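PDB 1QX0: trwC protein from Escherichia coli, which probably nicks and transfers one strand of plasmid DNA during conjugation, this chain being the metal-binding relaxase domain of a longer relaxase-helicase. Local coordinates for residues B[136-141]-B[171-176]; B[39-44]-B[142-147]. All blocks are in the same frame, centred on the assembly; numbering follows the deposited sequence.

Contact 1. Residues B[136-141]-B[171-176]; sequences RIETTG and KRSDGQ. With nucleotides of chain A.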
ATOM      1  N   ARG B 136      -3.494  16.777  25.641  1.00 28.73           N
ATOM      2  CA  ARG B 136      -4.174  17.345  24.473  1.00 28.21           C
ATOM      3  C   ARG B 136      -3.869  16.544  23.192  1.00 27.26           C
ATOM      4  O   ARG B 136      -2.782  16.028  23.023  1.00 25.99           O
ATOM      5  CB  ARG B 136      -3.754  18.801  24.265  1.00 28.00           C
ATOM      6  CG  ARG B 136      -4.542  19.812  25.084  1.00 30.55           C
ATOM      7  CD  ARG B 136      -3.731  20.411  26.194  1.00 32.92           C
ATOM      8  NE  ARG B 136      -4.491  21.319  27.044  1.00 35.41           N
ATOM      9  CZ  ARG B 136      -3.953  22.016  28.045  1.00 35.95           C
ATOM     10  NH1 ARG B 136      -2.658  21.903  28.312  1.00 34.42           N
ATOM     11  NH2 ARG B 136      -4.710  22.832  28.775  1.00 37.43           N
ATOM     12  N   ILE B 137      -4.831  16.454  22.289  1.00 27.52           N
ATOM     13  CA  ILE B 137      -4.567  15.816  21.006  1.00 27.92           C
ATOM     14  C   ILE B 137      -4.340  16.911  19.965  1.00 27.99           C
ATOM     15  O   ILE B 137      -5.151  17.833  19.827  1.00 28.09           O
ATOM     16  CB  ILE B 137      -5.692  14.837  20.633  1.00 27.93           C
ATOM     17  CG1 ILE B 137      -5.677  13.626  21.584  1.00 29.19           C
ATOM     18  CG2 ILE B 137      -5.549  14.356  19.195  1.00 27.67           C
ATOM     19  CD1 ILE B 137      -6.996  12.801  21.583  1.00 29.85           C
ATOM     20  N   GLU B 138      -3.196  16.853  19.289  1.00 27.67           N
ATOM     21  CA  GLU B 138      -2.856  17.872  18.313  1.00 27.71           C
ATOM     22  C   GLU B 138      -2.729  17.257  16.926  1.00 27.16           C
ATOM     23  O   GLU B 138      -2.015  16.272  16.750  1.00 27.98           O
ATOM     24  CB  GLU B 138      -1.556  18.573  18.724  1.00 28.00           C
ATOM     25  CG  GLU B 138      -0.923  19.478  17.667  1.00 30.37           C
ATOM     26  CD  GLU B 138       0.520  19.859  17.988  1.00 33.28           C
ATOM     27  OE1 GLU B 138       0.964  19.667  19.151  1.00 34.92           O
ATOM     28  OE2 GLU B 138       1.214  20.360  17.078  1.00 32.95           O
ATOM     29  N   THR B 139      -3.432  17.835  15.959  1.00 26.25           N
ATOM     30  CA  THR B 139      -3.182  17.586  14.542  1.00 25.42           C
ATOM     31  C   THR B 139      -1.889  18.281  14.144  1.00 25.13           C
ATOM     32  O   THR B 139      -1.783  19.512  14.214  1.00 24.82           O
ATOM     33  CB  THR B 139      -4.341  18.149  13.678  1.00 26.04           C
ATOM     34  OG1 THR B 139      -5.579  17.517  14.044  1.00 25.34           O
ATOM     35  CG2 THR B 139      -4.137  17.777  12.185  1.00 25.17           C
ATOM     36  N   THR B 140      -0.908  17.489  13.719  1.00 24.62           N
ATOM     37  CA  THR B 140       0.391  18.025  13.334  1.00 23.40           C
ATOM     38  C   THR B 140       0.468  18.303  11.842  1.00 23.36           C
ATOM     39  O   THR B 140       1.300  19.094  11.415  1.00 23.54           O
ATOM     40  CB  THR B 140       1.495  17.061  13.742  1.00 23.34           C
ATOM     41  OG1 THR B 140       1.305  15.805  13.063  1.00 21.86           O
ATOM     42  CG2 THR B 140       1.368  16.716  15.218  1.00 21.96           C
ATOM     43  N   GLY B 141      -0.407  17.664  11.059  1.00 22.85           N
ATOM     44  CA  GLY B 141      -0.412  17.821   9.614  1.00 21.57           C
ATOM     45  C   GLY B 141       0.875  17.399   8.906  1.00 20.92           C
ATOM     46  O   GLY B 141       1.131  17.832   7.782  1.00 21.49           O
ATOM     47  N   LYS B 171       6.183  15.676  13.658  1.00 23.26           N
ATOM     48  CA  LYS B 171       6.720  16.887  14.303  1.00 25.00           C
ATOM     49  C   LYS B 171       5.624  17.764  14.925  1.00 25.69           C
ATOM     50  O   LYS B 171       4.796  18.333  14.200  1.00 26.42           O
ATOM     51  CB  LYS B 171       7.525  17.699  13.300  1.00 24.90           C
ATOM     52  CG  LYS B 171       8.606  18.541  13.950  1.00 27.57           C
ATOM     53  CD  LYS B 171       8.375  19.993  13.659  1.00 31.64           C
ATOM     54  CE  LYS B 171       9.336  20.482  12.607  1.00 34.19           C
ATOM     55  NZ  LYS B 171      10.678  20.847  13.171  1.00 34.68           N
ATOM     56  N   ARG B 172       5.603  17.856  16.256  1.00 26.61           N
ATOM     57  CA  ARG B 172       4.662  18.746  16.963  1.00 27.73           C
ATOM     58  C   ARG B 172       4.911  20.227  16.682  1.00 28.37           C
ATOM     59  O   ARG B 172       5.974  20.613  16.197  1.00 29.08           O
ATOM     60  CB  ARG B 172       4.706  18.525  18.475  1.00 27.28           C
ATOM     61  CG  ARG B 172       4.312  17.146  18.935  1.00 27.16           C
ATOM     62  CD  ARG B 172       3.914  17.070  20.382  1.00 26.55           C
ATOM     63  NE  ARG B 172       4.854  17.763  21.265  1.00 25.83           N
ATOM     64  CZ  ARG B 172       5.140  17.370  22.497  1.00 25.61           C
ATOM     65  NH1 ARG B 172       5.984  18.076  23.249  1.00 28.91           N
ATOM     66  NH2 ARG B 172       4.578  16.275  22.989  1.00 23.00           N
ATOM     67  N   SER B 173       3.915  21.041  16.996  1.00 29.49           N
ATOM     68  CA  SER B 173       3.977  22.505  16.861  1.00 30.85           C
ATOM     69  C   SER B 173       5.113  23.188  17.628  1.00 30.86           C
ATOM     70  O   SER B 173       5.629  24.233  17.192  1.00 31.17           O
ATOM     71  CB  SER B 173       2.654  23.115  17.314  1.00 30.76           C
ATOM     72  OG  SER B 173       2.587  24.442  16.869  1.00 33.28           O
ATOM     73  N   ASP B 174       5.487  22.602  18.768  1.00 30.69           N
ATOM     74  CA  ASP B 174       6.615  23.074  19.581  1.00 29.95           C
ATOM     75  C   ASP B 174       7.983  22.582  19.075  1.00 29.87           C
ATOM     76  O   ASP B 174       9.010  22.766  19.755  1.00 29.57           O
ATOM     77  CB  ASP B 174       6.409  22.685  21.061  1.00 29.74           C
ATOM     78  CG  ASP B 174       6.430  21.169  21.295  1.00 30.01           C
ATOM     79  OD1 ASP B 174       6.482  20.410  20.305  1.00 28.92           O
ATOM     80  OD2 ASP B 174       6.398  20.641  22.438  1.00 28.93           O
ATOM     81  N   GLY B 175       8.000  21.942  17.900  1.00 29.23           N
ATOM     82  CA  GLY B 175       9.245  21.446  17.303  1.00 28.30           C
ATOM     83  C   GLY B 175       9.731  20.082  17.779  1.00 27.61           C
ATOM     84  O   GLY B 175      10.774  19.613  17.354  1.00 28.15           O
ATOM     85  N   GLN B 176       8.969  19.443  18.656  1.00 27.47           N
ATOM     86  CA  GLN B 176       9.305  18.122  19.193  1.00 27.01           C
ATOM     87  C   GLN B 176       8.782  16.983  18.308  1.00 26.20           C
ATOM     88  O   GLN B 176       7.608  16.999  17.926  1.00 25.75           O
ATOM     89  CB  GLN B 176       8.680  17.962  20.578  1.00 27.42           C
ATOM     90  CG  GLN B 176       9.235  18.894  21.657  1.00 29.49           C
ATOM     91  CD  GLN B 176      10.655  18.526  22.053  1.00 33.13           C
ATOM     92  OE1 GLN B 176      10.889  17.442  22.595  1.00 35.18           O
ATOM     93  NE2 GLN B 176      11.608  19.418  21.776  1.00 32.67           N
TER
ATOM     94  P    DG A  13       5.061  14.781  26.210  1.00 26.96           P
ATOM     95  OP1  DG A  13       5.786  15.058  24.940  1.00 21.95           O
ATOM     96  OP2  DG A  13       3.607  15.147  26.302  1.00 26.11           O
ATOM     97  O5'  DG A  13       5.271  13.266  26.689  1.00 19.69           O
ATOM     98  C5'  DG A  13       6.570  12.703  26.455  1.00 21.44           C
ATOM     99  C4'  DG A  13       6.528  11.370  25.719  1.00 20.16           C
ATOM    100  O4'  DG A  13       6.183  10.318  26.647  1.00 17.32           O
ATOM    101  C3'  DG A  13       5.510  11.234  24.565  1.00 21.80           C
ATOM    102  O3'  DG A  13       6.108  10.357  23.574  1.00 22.83           O
ATOM    103  C2'  DG A  13       4.266  10.652  25.247  1.00 19.28           C
ATOM    104  C1'  DG A  13       4.881   9.799  26.359  1.00 20.93           C
ATOM    105  N9   DG A  13       4.149   9.762  27.628  1.00 23.02           N
ATOM    106  C8   DG A  13       3.572  10.820  28.295  1.00 22.41           C
ATOM    107  N7   DG A  13       3.004  10.492  29.421  1.00 22.24           N
ATOM    108  C5   DG A  13       3.234   9.142  29.540  1.00 23.47           C
ATOM    109  C6   DG A  13       2.846   8.253  30.572  1.00 25.33           C
ATOM    110  O6   DG A  13       2.204   8.521  31.608  1.00 25.97           O
ATOM    111  N1   DG A  13       3.270   6.945  30.312  1.00 23.55           N
ATOM    112  C2   DG A  13       3.972   6.572  29.189  1.00 23.69           C
ATOM    113  N2   DG A  13       4.294   5.270  29.107  1.00 24.42           N
ATOM    114  N3   DG A  13       4.331   7.401  28.208  1.00 23.22           N
ATOM    115  C4   DG A  13       3.939   8.669  28.449  1.00 23.74           C
TER

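Contact 2. Residues B[39-44]-B[142-147]; sequences KGAEEL and NLVIGK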
ATOM      1  N   LYS B  39       5.469  16.296   4.448  1.00 30.28           N
ATOM      2  CA  LYS B  39       6.027  17.498   5.032  1.00 30.96           C
ATOM      3  C   LYS B  39       7.072  17.104   6.057  1.00 30.89           C
ATOM      4  O   LYS B  39       8.119  17.720   6.126  1.00 31.04           O
ATOM      5  CB  LYS B  39       4.914  18.349   5.646  1.00 31.23           C
ATOM      6  CG  LYS B  39       3.760  18.607   4.669  1.00 33.40           C
ATOM      7  CD  LYS B  39       3.127  19.993   4.873  1.00 36.08           C
ATOM      8  CE  LYS B  39       2.134  20.299   3.768  1.00 36.38           C
ATOM      9  NZ  LYS B  39       0.813  20.622   4.358  1.00 37.01           N
ATOM     10  N   GLY B  40       6.795  16.057   6.828  1.00 31.01           N
ATOM     11  CA  GLY B  40       7.767  15.525   7.763  1.00 31.79           C
ATOM     12  C   GLY B  40       9.050  15.058   7.078  1.00 32.64           C
ATOM     13  O   GLY B  40      10.145  15.278   7.591  1.00 32.32           O
ATOM     14  N   ALA B  41       8.899  14.401   5.926  1.00 33.01           N
ATOM     15  CA  ALA B  41      10.024  13.982   5.115  1.00 34.13           C
ATOM     16  C   ALA B  41      10.820  15.197   4.635  1.00 34.75           C
ATOM     17  O   ALA B  41      12.043  15.198   4.689  1.00 34.73           O
ATOM     18  CB  ALA B  41       9.547  13.146   3.926  1.00 33.51           C
ATOM     19  N   GLU B  42      10.103  16.213   4.164  1.00 35.94           N
ATOM     20  CA  GLU B  42      10.690  17.462   3.684  1.00 37.28           C
ATOM     21  C   GLU B  42      11.507  18.136   4.790  1.00 37.09           C
ATOM     22  O   GLU B  42      12.659  18.548   4.573  1.00 36.66           O
ATOM     23  CB  GLU B  42       9.578  18.402   3.207  1.00 38.03           C
ATOM     24  CG  GLU B  42       9.385  18.454   1.695  1.00 41.28           C
ATOM     25  CD  GLU B  42       8.799  19.784   1.229  1.00 45.91           C
ATOM     26  OE1 GLU B  42       9.586  20.734   0.985  1.00 47.01           O
ATOM     27  OE2 GLU B  42       7.551  19.880   1.111  1.00 47.36           O
ATOM     28  N   GLU B  43      10.894  18.211   5.968  1.00 36.83           N
ATOM     29  CA  GLU B  43      11.491  18.759   7.181  1.00 37.23           C
ATOM     30  C   GLU B  43      12.817  18.072   7.541  1.00 37.17           C
ATOM     31  O   GLU B  43      13.741  18.713   8.064  1.00 37.38           O
ATOM     32  CB  GLU B  43      10.478  18.640   8.329  1.00 37.46           C
ATOM     33  CG  GLU B  43      11.044  18.774   9.734  1.00 39.34           C
ATOM     34  CD  GLU B  43      11.317  20.216  10.138  1.00 42.46           C
ATOM     35  OE1 GLU B  43      12.195  20.432  11.014  1.00 43.60           O
ATOM     36  OE2 GLU B  43      10.647  21.134   9.604  1.00 43.38           O
ATOM     37  N   LEU B  44      12.897  16.776   7.246  1.00 36.49           N
ATOM     38  CA  LEU B  44      14.056  15.955   7.581  1.00 35.86           C
ATOM     39  C   LEU B  44      15.082  15.892   6.459  1.00 35.43           C
ATOM     40  O   LEU B  44      16.069  15.160   6.565  1.00 35.63           O
ATOM     41  CB  LEU B  44      13.598  14.533   7.901  1.00 35.78           C
ATOM     42  CG  LEU B  44      13.005  14.248   9.272  1.00 35.34           C
ATOM     43  CD1 LEU B  44      12.419  12.847   9.292  1.00 33.27           C
ATOM     44  CD2 LEU B  44      14.088  14.412  10.333  1.00 35.80           C
ATOM     45  N   ASN B 142       1.703  16.579   9.537  1.00 20.37           N
ATOM     46  CA  ASN B 142       2.950  16.115   8.870  1.00 19.94           C
ATOM     47  C   ASN B 142       3.312  14.665   9.094  1.00 19.03           C
ATOM     48  O   ASN B 142       3.299  14.195  10.221  1.00 19.32           O
ATOM     49  CB  ASN B 142       4.158  17.028   9.174  1.00 19.49           C
ATOM     50  CG  ASN B 142       4.543  17.048  10.644  1.00 20.98           C
ATOM     51  OD1 ASN B 142       5.488  16.366  11.060  1.00 24.64           O
ATOM     52  ND2 ASN B 142       3.855  17.876  11.431  1.00 21.29           N
ATOM     53  N   LEU B 143       3.639  13.963   8.012  1.00 19.24           N
ATOM     54  CA  LEU B 143       4.013  12.542   8.087  1.00 19.18           C
ATOM     55  C   LEU B 143       5.353  12.305   7.416  1.00 18.55           C
ATOM     56  O   LEU B 143       5.750  13.083   6.570  1.00 20.10           O
ATOM     57  CB  LEU B 143       2.940  11.643   7.444  1.00 18.85           C
ATOM     58  CG  LEU B 143       1.575  11.473   8.119  1.00 19.27           C
ATOM     59  CD1 LEU B 143       0.641  10.573   7.217  1.00 18.44           C
ATOM     60  CD2 LEU B 143       1.708  10.897   9.536  1.00 17.13           C
ATOM     61  N   VAL B 144       6.063  11.254   7.802  1.00 17.33           N
ATOM     62  CA  VAL B 144       7.234  10.819   7.037  1.00 16.50           C
ATOM     63  C   VAL B 144       6.836   9.496   6.357  1.00 16.41           C
ATOM     64  O   VAL B 144       6.494   8.530   7.041  1.00 15.78           O
ATOM     65  CB  VAL B 144       8.517  10.684   7.929  1.00 16.85           C
ATOM     66  CG1 VAL B 144       9.780  10.318   7.098  1.00 15.39           C
ATOM     67  CG2 VAL B 144       8.770  11.995   8.713  1.00 16.67           C
ATOM     68  N   ILE B 145       6.851   9.475   5.017  1.00 16.01           N
ATOM     69  CA  ILE B 145       6.380   8.294   4.260  1.00 16.07           C
ATOM     70  C   ILE B 145       7.382   7.788   3.255  1.00 15.74           C
ATOM     71  O   ILE B 145       7.831   8.539   2.400  1.00 15.79           O
ATOM     72  CB  ILE B 145       5.034   8.551   3.513  1.00 15.52           C
ATOM     73  CG1 ILE B 145       4.043   9.316   4.397  1.00 15.15           C
ATOM     74  CG2 ILE B 145       4.424   7.235   3.083  1.00 14.92           C
ATOM     75  CD1 ILE B 145       2.900   9.985   3.606  1.00 14.24           C
ATOM     76  N   GLY B 146       7.725   6.511   3.367  1.00 16.21           N
ATOM     77  CA  GLY B 146       8.470   5.828   2.310  1.00 16.88           C
ATOM     78  C   GLY B 146       7.495   4.998   1.502  1.00 16.76           C
ATOM     79  O   GLY B 146       6.838   4.118   2.034  1.00 18.06           O
ATOM     80  N   LYS B 147       7.386   5.305   0.222  1.00 17.10           N
ATOM     81  CA  LYS B 147       6.462   4.644  -0.679  1.00 16.77           C
ATOM     82  C   LYS B 147       7.215   3.659  -1.569  1.00 17.48           C
ATOM     83  O   LYS B 147       8.234   4.014  -2.183  1.00 17.16           O
ATOM     84  CB  LYS B 147       5.777   5.689  -1.563  1.00 16.75           C
ATOM     85  CG  LYS B 147       5.018   6.800  -0.830  1.00 15.02           C
ATOM     86  CD  LYS B 147       4.261   7.653  -1.867  1.00 13.42           C
ATOM     87  CE  LYS B 147       5.177   8.674  -2.550  1.00 15.72           C
ATOM     88  NZ  LYS B 147       4.439   9.557  -3.565  1.00 15.72           N
TER

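Contact 1. Residues B[136-141]-B[171-176]
Glu-138 reaches out of strand 134-139 and makes the hydrogen bond that joins the two segments: its OE2 accepts the backbone N of Ser-173 at 2.8 Å, through the syn lone pair, with an N-H...O angle of 147°. With CG anti to the backbone N (chi1 169°) and the chain extended beyond it, the carboxylate is carried across to the turn, a span that suits a residue as long as glutamate. Glu-138 OE1 lies alongside the aliphatic part of Arg-172, 4.0 Å from its CB and nearly as close to CG and CD, and the two side chains cross at about a right angle. Their opposite charges stay apart, OE1 being 4.8 Å from Arg-172 NE, so any attraction is longer-range.

Residues 172-175 form a type I beta turn, in which Gly-175 takes a positive phi that suits glycine, and the strand facing it belongs to the two-stranded hairpin 126-131/134-139 beside the bound DNA. Inside the turn, Arg-172 grips Asp-174 side-on: NH1 meets OD2 at 2.7 Å in a salt bridge, while NE meets OD1 nearly straight on (174°). From the opposite face of the carboxylate, Gln-176 N also reaches OD1, closing an Asx turn.

Held in this way, Arg-172 NH2 donates a hydrogen bond to OP1 of DG13 of chain A (2.6 Å), which sits at the guanidinium edge, near the guanidinium plane; NH2 also meets Arg-128 O. A methionine in place of Arg-172 would probably deprive the phosphate of this bond and charge, and Asp-174 of its salt bridge.

Van der Waals contact adds to this: Thr-140 CB packs against Lys-171 O at 3.6 Å, and its CG2 lies near Arg-172 CA, while its OG1 bonds with Thr-170 OG1.

Contact 2. Residues B[39-44]-B[142-147]
Gly-40 and Val-144 meet in the closely packed part of this contact, where Val-144 CG2 lies 3.5 Å from Gly-40 C. Glycine suits the place because a CB here would collide with both Leu-143 O and that methyl. The absence of a side chain lets the helix come close enough for Ala-41 N to give a weak, bent hydrogen bond to Leu-143 O (3.5 Å, 138°).

Helix 39-43 thus packs by its backbone on the residues leading into strand 145-152, a member of the main antiparallel sheet of the relaxase domain. The branched Val-144 serves two neighbours: CG1, anti to the backbone N (chi1 -176°), faces Ala-41 CB, and CG2 also touches Leu-44 CD1 at 3.8 Å, the two side chains crossing at about a right angle. Trp-177 and Met-169 add to this apolar cluster.

The solvent side is looser. Of the Lys-39 side chain, CB meets Asn-142 CB at 3.8 Å, and the rest leads away, as a lysine at an exposed edge can. The Asn-142 amide serves other partners: ND2 bonds to Thr-140 O and OD1 to Lys-171 N.

In the fold
Both contacts sit in the same half of the molecule, their centres about 14 Å apart, contact 1 at the protein's surface beside the DNA and contact 2 in its interior. Along the chain their segments alternate: 39-44, 136-141, 142-147, then 171-176. The middle two are continuous, so the backbone passes through a short irregular link from hairpin strand 134-139 into strand 145-152 of the main sheet. Strand 158-171, paired with 145-152, ends at the turn of contact 1. Direct bridging comes from Lys-171, whose NZ forms a salt bridge with Glu-43 OE1 of helix 39-43. Together the contacts link the DNA-side hairpin and turn to the body of the relaxase domain.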